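Local coordinates for CYTH domain-containing protein (Pyrococcus horikoshii, PDB 2EEN) that is of unknown function but, as a CYTH-domain protein, probably binds a triphosphate-containing substrate in a tunnel-like beta barrel, as in class IV adenylyl cyclases and thiamine triphosphatases, at residues R26-Y35 and A48-F56; E117-D125 and F133-K141. All blocks are in the same frame, centred on the assembly; numbering follows the deposited sequence.

Interaction 1: residues R26-Y35 and A48-F56; sequences RKEIHEDIYY and ALRIRIKRF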
loop_
_atom_site.group_PDB
_atom_site.type_symbol
_atom_site.label_atom_id
_atom_site.label_comp_id
_atom_site.label_asym_id
_atom_site.label_seq_id
_atom_site.Cartn_x
_atom_site.Cartn_y
_atom_site.Cartn_z
ATOM N N ARG A 26 14.309 -23.279 1.279
ATOM C CA ARG A 26 15.256 -22.220 0.958
ATOM C C ARG A 26 15.539 -21.352 2.174
ATOM O O ARG A 26 14.801 -21.385 3.159
ATOM C CB ARG A 26 14.717 -21.350 -0.182
ATOM C CG ARG A 26 13.594 -20.414 0.217
ATOM C CD ARG A 26 13.070 -19.669 -1.000
ATOM N NE ARG A 26 12.090 -18.651 -0.638
ATOM C CZ ARG A 26 11.312 -18.023 -1.512
ATOM N NH1 ARG A 26 11.396 -18.315 -2.803
ATOM N NH2 ARG A 26 10.457 -17.101 -1.096
ATOM N N LYS A 27 16.624 -20.590 2.102
ATOM C CA LYS A 27 17.004 -19.693 3.183
ATOM C C LYS A 27 16.738 -18.274 2.725
ATOM O O LYS A 27 17.007 -17.918 1.578
ATOM C CB LYS A 27 18.482 -19.851 3.525
ATOM C CG LYS A 27 18.954 -18.918 4.634
ATOM C CD LYS A 27 20.382 -19.232 5.045
ATOM C CE LYS A 27 20.837 -18.349 6.194
ATOM N NZ LYS A 27 22.247 -18.659 6.574
ATOM N N GLU A 28 16.218 -17.454 3.629
ATOM C CA GLU A 28 15.909 -16.076 3.288
ATOM C C GLU A 28 16.462 -15.133 4.342
ATOM O O GLU A 28 16.616 -15.498 5.504
ATOM C CB GLU A 28 14.387 -15.868 3.209
ATOM C CG GLU A 28 13.630 -16.883 2.342
ATOM C CD GLU A 28 12.117 -16.694 2.395
ATOM O OE1 GLU A 28 11.617 -16.074 3.360
ATOM O OE2 GLU A 28 11.415 -17.179 1.481
ATOM N N ILE A 29 16.807 -13.928 3.911
ATOM C CA ILE A 29 17.243 -12.901 4.840
ATOM C C ILE A 29 16.049 -11.956 4.856
ATOM O O ILE A 29 15.499 -11.628 3.806
ATOM C CB ILE A 29 18.482 -12.143 4.336
ATOM C CG1 ILE A 29 19.714 -13.034 4.481
ATOM C CG2 ILE A 29 18.664 -10.846 5.135
ATOM C CD1 ILE A 29 20.961 -12.477 3.810
ATOM N N HIS A 30 15.620 -11.562 6.050
ATOM C CA HIS A 30 14.494 -10.652 6.195
ATOM C C HIS A 30 14.928 -9.401 6.922
ATOM O O HIS A 30 15.605 -9.460 7.950
ATOM C CB HIS A 30 13.358 -11.267 7.014
ATOM C CG HIS A 30 12.578 -12.322 6.296
ATOM N ND1 HIS A 30 11.463 -12.917 6.845
ATOM C CD2 HIS A 30 12.745 -12.885 5.076
ATOM C CE1 HIS A 30 10.975 -13.801 5.993
ATOM N NE2 HIS A 30 11.734 -13.801 4.912
ATOM N N GLU A 31 14.528 -8.267 6.371
ATOM C CA GLU A 31 14.802 -6.978 6.977
ATOM C C GLU A 31 13.427 -6.329 7.026
ATOM O O GLU A 31 12.880 -5.934 5.999
ATOM C CB GLU A 31 15.773 -6.177 6.113
ATOM C CG GLU A 31 17.189 -6.735 6.151
ATOM C CD GLU A 31 18.057 -6.218 5.022
ATOM O OE1 GLU A 31 18.027 -4.999 4.753
ATOM O OE2 GLU A 31 18.778 -7.030 4.411
ATOM N N ASP A 32 12.859 -6.263 8.224
ATOM C CA ASP A 32 11.534 -5.690 8.407
ATOM C C ASP A 32 11.565 -4.343 9.078
ATOM O O ASP A 32 12.334 -4.121 10.016
ATOM C CB ASP A 32 10.655 -6.598 9.272
ATOM C CG ASP A 32 10.442 -7.953 8.662
ATOM O OD1 ASP A 32 10.365 -8.030 7.424
ATOM O OD2 ASP A 32 10.332 -8.937 9.423
ATOM N N ILE A 33 10.725 -3.440 8.592
ATOM C CA ILE A 33 10.611 -2.141 9.219
ATOM C C ILE A 33 9.172 -2.084 9.708
ATOM O O ILE A 33 8.234 -2.225 8.917
ATOM C CB ILE A 33 10.867 -0.970 8.238
ATOM C CG1 ILE A 33 12.323 -0.977 7.754
ATOM C CG2 ILE A 33 10.611 0.345 8.947
ATOM C CD1 ILE A 33 12.711 0.201 6.907
ATOM N N TYR A 34 8.999 -1.928 11.014
ATOM C CA TYR A 34 7.663 -1.842 11.585
ATOM C C TYR A 34 7.321 -0.393 11.842
ATOM O O TYR A 34 8.179 0.393 12.246
ATOM C CB TYR A 34 7.579 -2.638 12.881
ATOM C CG TYR A 34 7.472 -4.115 12.644
ATOM C CD1 TYR A 34 6.232 -4.726 12.476
ATOM C CD2 TYR A 34 8.616 -4.906 12.574
ATOM C CE1 TYR A 34 6.137 -6.094 12.246
ATOM C CE2 TYR A 34 8.530 -6.276 12.342
ATOM C CZ TYR A 34 7.289 -6.858 12.180
ATOM O OH TYR A 34 7.208 -8.206 11.941
ATOM N N TYR A 35 6.059 -0.051 11.618
ATOM C CA TYR A 35 5.576 1.314 11.767
ATOM C C TYR A 35 4.542 1.531 12.843
ATOM O O TYR A 35 3.853 0.606 13.264
ATOM C CB TYR A 35 4.969 1.767 10.444
ATOM C CG TYR A 35 5.962 1.826 9.328
ATOM C CD1 TYR A 35 6.204 0.711 8.531
ATOM C CD2 TYR A 35 6.683 2.992 9.076
ATOM C CE1 TYR A 35 7.140 0.753 7.508
ATOM C CE2 TYR A 35 7.617 3.046 8.057
ATOM C CZ TYR A 35 7.840 1.925 7.277
ATOM O OH TYR A 35 8.758 1.978 6.260
ATOM N N ALA A 48 -0.303 -4.179 13.449
ATOM C CA ALA A 48 1.054 -3.971 12.970
ATOM C C ALA A 48 1.040 -3.643 11.486
ATOM O O ALA A 48 0.146 -4.061 10.747
ATOM C CB ALA A 48 1.911 -5.217 13.218
ATOM N N LEU A 49 2.017 -2.855 11.063
ATOM C CA LEU A 49 2.157 -2.510 9.660
ATOM C C LEU A 49 3.648 -2.614 9.423
ATOM O O LEU A 49 4.449 -2.010 10.140
ATOM C CB LEU A 49 1.672 -1.090 9.374
ATOM C CG LEU A 49 1.781 -0.750 7.884
ATOM C CD1 LEU A 49 0.817 -1.634 7.063
ATOM C CD2 LEU A 49 1.454 0.716 7.681
ATOM N N ARG A 50 4.024 -3.387 8.417
ATOM C CA ARG A 50 5.433 -3.607 8.167
ATOM C C ARG A 50 5.812 -3.684 6.706
ATOM O O ARG A 50 5.004 -4.058 5.859
ATOM C CB ARG A 50 5.821 -4.915 8.869
ATOM C CG ARG A 50 6.972 -5.713 8.279
ATOM C CD ARG A 50 6.942 -7.156 8.809
ATOM N NE ARG A 50 6.204 -8.070 7.933
ATOM C CZ ARG A 50 5.671 -9.223 8.327
ATOM N NH1 ARG A 50 5.780 -9.606 9.590
ATOM N NH2 ARG A 50 5.043 -10.005 7.458
ATOM N N ILE A 51 7.037 -3.272 6.408
ATOM C CA ILE A 51 7.548 -3.434 5.061
ATOM C C ILE A 51 8.675 -4.424 5.256
ATOM O O ILE A 51 9.583 -4.200 6.064
ATOM C CB ILE A 51 8.103 -2.146 4.452
ATOM C CG1 ILE A 51 6.938 -1.279 3.976
ATOM C CG2 ILE A 51 9.006 -2.490 3.268
ATOM C CD1 ILE A 51 7.339 0.072 3.453
ATOM N N ARG A 52 8.595 -5.536 4.534
ATOM C CA ARG A 52 9.603 -6.576 4.617
ATOM C C ARG A 52 10.388 -6.712 3.336
ATOM O O ARG A 52 9.817 -6.745 2.248
ATOM C CB ARG A 52 8.960 -7.929 4.912
ATOM C CG ARG A 52 9.859 -9.107 4.552
ATOM C CD ARG A 52 9.262 -10.400 5.057
ATOM N NE ARG A 52 9.168 -10.378 6.512
ATOM C CZ ARG A 52 8.544 -11.297 7.240
ATOM N NH1 ARG A 52 7.943 -12.326 6.653
ATOM N NH2 ARG A 52 8.531 -11.187 8.560
ATOM N N ILE A 53 11.706 -6.781 3.478
ATOM C CA ILE A 53 12.578 -6.996 2.336
ATOM C C ILE A 53 13.081 -8.415 2.548
ATOM O O ILE A 53 13.688 -8.722 3.575
ATOM C CB ILE A 53 13.763 -6.014 2.313
ATOM C CG1 ILE A 53 13.244 -4.579 2.176
ATOM C CG2 ILE A 53 14.687 -6.353 1.145
ATOM C CD1 ILE A 53 14.332 -3.517 2.215
ATOM N N LYS A 54 12.794 -9.280 1.582
ATOM C CA LYS A 54 13.173 -10.682 1.646
ATOM C C LYS A 54 14.243 -10.952 0.594
ATOM O O LYS A 54 14.051 -10.657 -0.585
ATOM C CB LYS A 54 11.928 -11.534 1.381
ATOM C CG LYS A 54 12.093 -13.031 1.559
ATOM C CD LYS A 54 10.787 -13.745 1.215
ATOM C CE LYS A 54 9.649 -13.307 2.129
ATOM N NZ LYS A 54 8.337 -13.901 1.725
ATOM N N ARG A 55 15.371 -11.501 1.026
ATOM C CA ARG A 55 16.469 -11.803 0.120
ATOM C C ARG A 55 16.767 -13.304 0.098
ATOM O O ARG A 55 16.953 -13.925 1.146
ATOM C CB ARG A 55 17.726 -11.042 0.550
ATOM C CG ARG A 55 17.516 -9.553 0.816
ATOM C CD ARG A 55 18.817 -8.891 1.252
ATOM N NE ARG A 55 18.628 -7.535 1.775
ATOM C CZ ARG A 55 18.352 -6.466 1.035
ATOM N NH1 ARG A 55 18.227 -6.571 -0.283
ATOM N NH2 ARG A 55 18.204 -5.284 1.617
ATOM N N PHE A 56 16.809 -13.882 -1.099
ATOM C CA PHE A 56 17.101 -15.302 -1.260
ATOM C C PHE A 56 17.558 -15.562 -2.692
ATOM O O PHE A 56 17.104 -14.899 -3.616
ATOM C CB PHE A 56 15.853 -16.138 -0.950
ATOM C CG PHE A 56 14.669 -15.803 -1.810
ATOM C CD1 PHE A 56 14.494 -16.406 -3.051
ATOM C CD2 PHE A 56 13.743 -14.857 -1.391
ATOM C CE1 PHE A 56 13.418 -16.065 -3.860
ATOM C CE2 PHE A 56 12.666 -14.509 -2.193
ATOM C CZ PHE A 56 12.501 -15.115 -3.430
HETATM O O HOH W 1 12.103 -3.326 5.279
HETATM O O HOH W 2 3.915 -2.145 13.243
#
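Arg55 NE meets Glu31 OE2 at 2.7 Å in a nearly straight bond (174°), the pivot of a salt bridge between these antiparallel strands. Arg55 NH2 donates to Glu31 OE1, a side-on grip with one nitrogen to each oxygen; both oxygens lie in the guanidinium plane, yet the arginine approaches from above the carboxylate. Ile53 CG2 covers one guanidinium face, and Asn60 engages NH1, which should fix its rotation. On the other face of the sheet, Arg52 runs beside Asp32 and gives NH2 to OD2 at 3.0 Å. One face of the Arg52 guanidinium lies against the His30 ring, and the opposite face against the guanidinium of Arg50. Arg50 lays CB over the Tyr34 ring, then bends at chi3 (93°) to direct NH1, edge-on, at Tyr34 OH (3.1 Å). His30 NE2 donates to Glu28 OE1 at 2.8 Å, while ND1 is hydrogen-bonded to Lys109. At the C-terminal end of strand 48-56, the Arg26 guanidinium stacks on Phe56, with CZ 3.6 Å from the ring centroid and the planes 20° apart. The same arginine sends NE and NH2 in plane to Glu28 OE2, which also forms a salt bridge with Lys113. Arg50 and Arg52, held by Asp32, His30 and Tyr34, share a face with Lys54, which lies alongside His30, and Lys109; rich in basic groups with acids interspersed, it is consistent with the anion-binding tunnel wall of CYTH proteins.

Interaction 2: residues E117-D125 and F133-K141; sequences EKGVTITLD and FIEIETLVK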
loop_
_atom_site.group_PDB
_atom_site.type_symbol
_atom_site.label_atom_id
_atom_site.label_comp_id
_atom_site.label_asym_id
_atom_site.label_seq_id
_atom_site.Cartn_x
_atom_site.Cartn_y
_atom_site.Cartn_z
ATOM N N GLU A 117 4.637 -30.759 5.794
ATOM C CA GLU A 117 3.610 -31.537 5.121
ATOM C C GLU A 117 2.849 -30.585 4.226
ATOM O O GLU A 117 3.168 -29.400 4.167
ATOM C CB GLU A 117 2.690 -32.247 6.118
ATOM C CG GLU A 117 2.143 -31.401 7.229
ATOM C CD GLU A 117 1.411 -32.248 8.258
ATOM O OE1 GLU A 117 2.074 -33.015 8.993
ATOM O OE2 GLU A 117 0.172 -32.159 8.315
ATOM N N LYS A 118 1.856 -31.084 3.508
ATOM C CA LYS A 118 1.149 -30.208 2.600
ATOM C C LYS A 118 0.578 -29.002 3.323
ATOM O O LYS A 118 -0.209 -29.135 4.258
ATOM C CB LYS A 118 0.035 -30.961 1.884
ATOM C CG LYS A 118 -0.640 -30.118 0.822
ATOM C CD LYS A 118 -1.654 -30.921 0.035
ATOM C CE LYS A 118 -2.313 -30.062 -1.020
ATOM N NZ LYS A 118 -3.154 -29.001 -0.404
ATOM N N GLY A 119 1.005 -27.823 2.894
ATOM C CA GLY A 119 0.506 -26.601 3.492
ATOM C C GLY A 119 1.062 -26.270 4.859
ATOM O O GLY A 119 0.587 -25.332 5.497
ATOM N N VAL A 120 2.054 -27.027 5.317
ATOM C CA VAL A 120 2.659 -26.761 6.624
ATOM C C VAL A 120 4.153 -26.547 6.456
ATOM O O VAL A 120 4.859 -27.403 5.910
ATOM C CB VAL A 120 2.436 -27.912 7.607
ATOM C CG1 VAL A 120 3.016 -27.539 8.968
ATOM C CG2 VAL A 120 0.940 -28.211 7.731
ATOM N N THR A 121 4.627 -25.399 6.933
ATOM C CA THR A 121 6.029 -25.047 6.815
ATOM C C THR A 121 6.640 -24.645 8.151
ATOM O O THR A 121 5.981 -24.035 8.987
ATOM C CB THR A 121 6.204 -23.866 5.828
ATOM O OG1 THR A 121 5.603 -24.206 4.574
ATOM C CG2 THR A 121 7.681 -23.558 5.608
ATOM N N ILE A 122 7.905 -24.994 8.333
ATOM C CA ILE A 122 8.638 -24.643 9.542
ATOM C C ILE A 122 9.773 -23.712 9.156
ATOM O O ILE A 122 10.400 -23.888 8.116
ATOM C CB ILE A 122 9.241 -25.894 10.213
ATOM C CG1 ILE A 122 8.229 -26.488 11.185
ATOM C CG2 ILE A 122 10.552 -25.544 10.934
ATOM C CD1 ILE A 122 8.663 -27.818 11.741
ATOM N N THR A 123 10.044 -22.715 9.988
ATOM C CA THR A 123 11.152 -21.830 9.688
ATOM C C THR A 123 12.099 -21.756 10.865
ATOM O O THR A 123 11.671 -21.721 12.020
ATOM C CB THR A 123 10.672 -20.410 9.331
ATOM O OG1 THR A 123 9.963 -19.838 10.441
ATOM C CG2 THR A 123 9.757 -20.465 8.126
ATOM N N LEU A 124 13.391 -21.777 10.568
ATOM C CA LEU A 124 14.403 -21.666 11.606
ATOM C C LEU A 124 14.845 -20.219 11.490
ATOM O O LEU A 124 15.414 -19.818 10.476
ATOM C CB LEU A 124 15.577 -22.600 11.332
ATOM C CG LEU A 124 15.219 -24.076 11.171
ATOM C CD1 LEU A 124 16.507 -24.874 11.073
ATOM C CD2 LEU A 124 14.363 -24.547 12.346
ATOM N N ASP A 125 14.560 -19.438 12.527
ATOM C CA ASP A 125 14.889 -18.018 12.520
ATOM C C ASP A 125 16.055 -17.638 13.415
ATOM O O ASP A 125 16.118 -18.044 14.566
ATOM C CB ASP A 125 13.683 -17.188 12.970
ATOM C CG ASP A 125 12.477 -17.350 12.073
ATOM O OD1 ASP A 125 12.607 -17.900 10.955
ATOM O OD2 ASP A 125 11.389 -16.906 12.494
ATOM N N PHE A 133 14.873 -18.876 16.984
ATOM C CA PHE A 133 13.470 -19.218 17.174
ATOM C C PHE A 133 13.068 -20.180 16.074
ATOM O O PHE A 133 13.775 -20.340 15.076
ATOM C CB PHE A 133 12.561 -17.995 17.055
ATOM C CG PHE A 133 12.735 -16.997 18.153
ATOM C CD1 PHE A 133 13.851 -16.173 18.179
ATOM C CD2 PHE A 133 11.781 -16.875 19.153
ATOM C CE1 PHE A 133 14.020 -15.237 19.193
ATOM C CE2 PHE A 133 11.937 -15.937 20.179
ATOM C CZ PHE A 133 13.060 -15.116 20.193
ATOM N N ILE A 134 11.928 -20.822 16.275
ATOM C CA ILE A 134 11.393 -21.726 15.281
ATOM C C ILE A 134 9.917 -21.397 15.149
ATOM O O ILE A 134 9.201 -21.237 16.142
ATOM C CB ILE A 134 11.575 -23.209 15.671
ATOM C CG1 ILE A 134 10.987 -24.092 14.562
ATOM C CG2 ILE A 134 10.919 -23.495 17.019
ATOM C CD1 ILE A 134 11.343 -25.549 14.681
ATOM N N GLU A 135 9.468 -21.250 13.911
ATOM C CA GLU A 135 8.076 -20.947 13.665
ATOM C C GLU A 135 7.496 -22.038 12.795
ATOM O O GLU A 135 8.227 -22.735 12.090
ATOM C CB GLU A 135 7.927 -19.591 12.967
ATOM C CG GLU A 135 8.131 -18.398 13.896
ATOM C CD GLU A 135 7.798 -17.065 13.240
ATOM O OE1 GLU A 135 6.939 -17.038 12.334
ATOM O OE2 GLU A 135 8.380 -16.035 13.644
ATOM N N ILE A 136 6.187 -22.203 12.892
ATOM C CA ILE A 136 5.474 -23.175 12.081
ATOM C C ILE A 136 4.153 -22.529 11.695
ATOM O O ILE A 136 3.544 -21.799 12.487
ATOM C CB ILE A 136 5.246 -24.509 12.835
ATOM C CG1 ILE A 136 4.694 -25.553 11.858
ATOM C CG2 ILE A 136 4.305 -24.300 14.025
ATOM C CD1 ILE A 136 4.773 -26.981 12.384
ATOM N N GLU A 137 3.717 -22.772 10.468
ATOM C CA GLU A 137 2.479 -22.182 9.991
ATOM C C GLU A 137 1.737 -23.052 9.001
ATOM O O GLU A 137 2.326 -23.896 8.320
ATOM C CB GLU A 137 2.765 -20.843 9.318
ATOM C CG GLU A 137 3.805 -20.954 8.213
ATOM C CD GLU A 137 3.668 -19.872 7.164
ATOM O OE1 GLU A 137 2.773 -19.993 6.301
ATOM O OE2 GLU A 137 4.453 -18.903 7.201
ATOM N N THR A 138 0.433 -22.822 8.929
ATOM C CA THR A 138 -0.437 -23.527 8.004
ATOM C C THR A 138 -1.688 -22.681 7.846
ATOM O O THR A 138 -2.059 -21.938 8.757
ATOM C CB THR A 138 -0.829 -24.920 8.523
ATOM O OG1 THR A 138 -1.525 -25.630 7.486
ATOM C CG2 THR A 138 -1.734 -24.803 9.749
ATOM N N LEU A 139 -2.329 -22.784 6.689
ATOM C CA LEU A 139 -3.538 -22.016 6.423
ATOM C C LEU A 139 -4.798 -22.808 6.728
ATOM O O LEU A 139 -4.837 -24.026 6.558
ATOM C CB LEU A 139 -3.564 -21.560 4.963
ATOM C CG LEU A 139 -2.415 -20.655 4.513
ATOM C CD1 LEU A 139 -2.583 -20.304 3.044
ATOM C CD2 LEU A 139 -2.392 -19.394 5.366
ATOM N N VAL A 140 -5.823 -22.099 7.194
ATOM C CA VAL A 140 -7.116 -22.696 7.510
ATOM C C VAL A 140 -8.165 -21.743 6.956
ATOM O O VAL A 140 -7.939 -20.538 6.893
ATOM C CB VAL A 140 -7.323 -22.853 9.031
ATOM C CG1 VAL A 140 -6.273 -23.787 9.606
ATOM C CG2 VAL A 140 -7.261 -21.499 9.710
ATOM N N LYS A 141 -9.315 -22.274 6.559
ATOM C CA LYS A 141 -10.350 -21.426 5.990
ATOM C C LYS A 141 -11.175 -20.679 7.033
ATOM O O LYS A 141 -11.342 -19.464 6.941
ATOM C CB LYS A 141 -11.276 -22.256 5.097
ATOM C CG LYS A 141 -12.286 -21.425 4.323
ATOM C CD LYS A 141 -13.081 -22.280 3.353
ATOM C CE LYS A 141 -14.029 -21.427 2.528
ATOM N NZ LYS A 141 -14.783 -22.245 1.541
HETATM O O HOH W 3 -2.577 -28.007 5.248
HETATM O O HOH W 4 -1.024 -23.614 4.351
HETATM O O HOH W 5 3.050 -23.040 4.985
#
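Ile136 CD1 packs between two side chains of the facing strand, 3.7 Å from Ile122 CG1 and 3.9 Å from Val120 CG1. One step along, Ile134 CD1 meets Ile122 CG2 at 3.8 Å and Leu124 CD2 at 3.9 Å. Both isoleucines on 133-139 hold CG1 trans to the backbone N (chi1 -171° for Ile136), which carries their terminal methyls to the partner strand. At the end of this row Thr138 OG1 donates to Gly119 O at 2.9 Å, approaching from above the carbonyl plane rather than along a lone pair. Gly119 belongs to the type II turn leading into the strand, and a water joins its carbonyl oxygen to Leu139 N. The reverse face is largely polar, with Phe133 set against Tyr9 and Tyr170. Thr123 places OG1 against Glu135 CB (3.3 Å) and makes a weak bond to Asp125 OD1. Asp125 OD2 and Glu135 OE2 come within 3.3 Å without a hydrogen bond, their carboxylates turned 73° apart; a salt bridge from Arg111 and a hydrogen bond with Tyr170, both at Asp125 OD2, probably ease this crowding of acids. The hairpin lies between strands 102-117 and 3-9, with helix 146-160 covering its apolar face through Leu153, Leu157 and Leu160, while the acidic face looks toward Glu5 and Lys7 of strand 3-9, consistent with the interior of the tunnel in CYTH proteins.

Overall arrangement
From the N terminus, strand 3-9 and helix 12-19 precede strand 23-36, which pairs with 48-56 in interaction 1 after a connection containing helix 42-45. The chain then runs through strands 59-70 and 78-85 and helix 89-98, and returns along strand 102-117 on the other flank of 23-36. The turn at 117-120 joins this strand to 120-127, and interaction 2 closes the hairpin loop between 127 and 131, strand 131-139 pairing with strand 3-9. The two contacts follow in series, neither nesting nor crossing. Their centres lie about 17 Å apart and their nearest atoms about 7 Å, without touching, but strand 102-117 joins them: its Arg111 touches both His30 and Thr123. Leu49, in interaction 1, also packs on Leu95 of the second subunit.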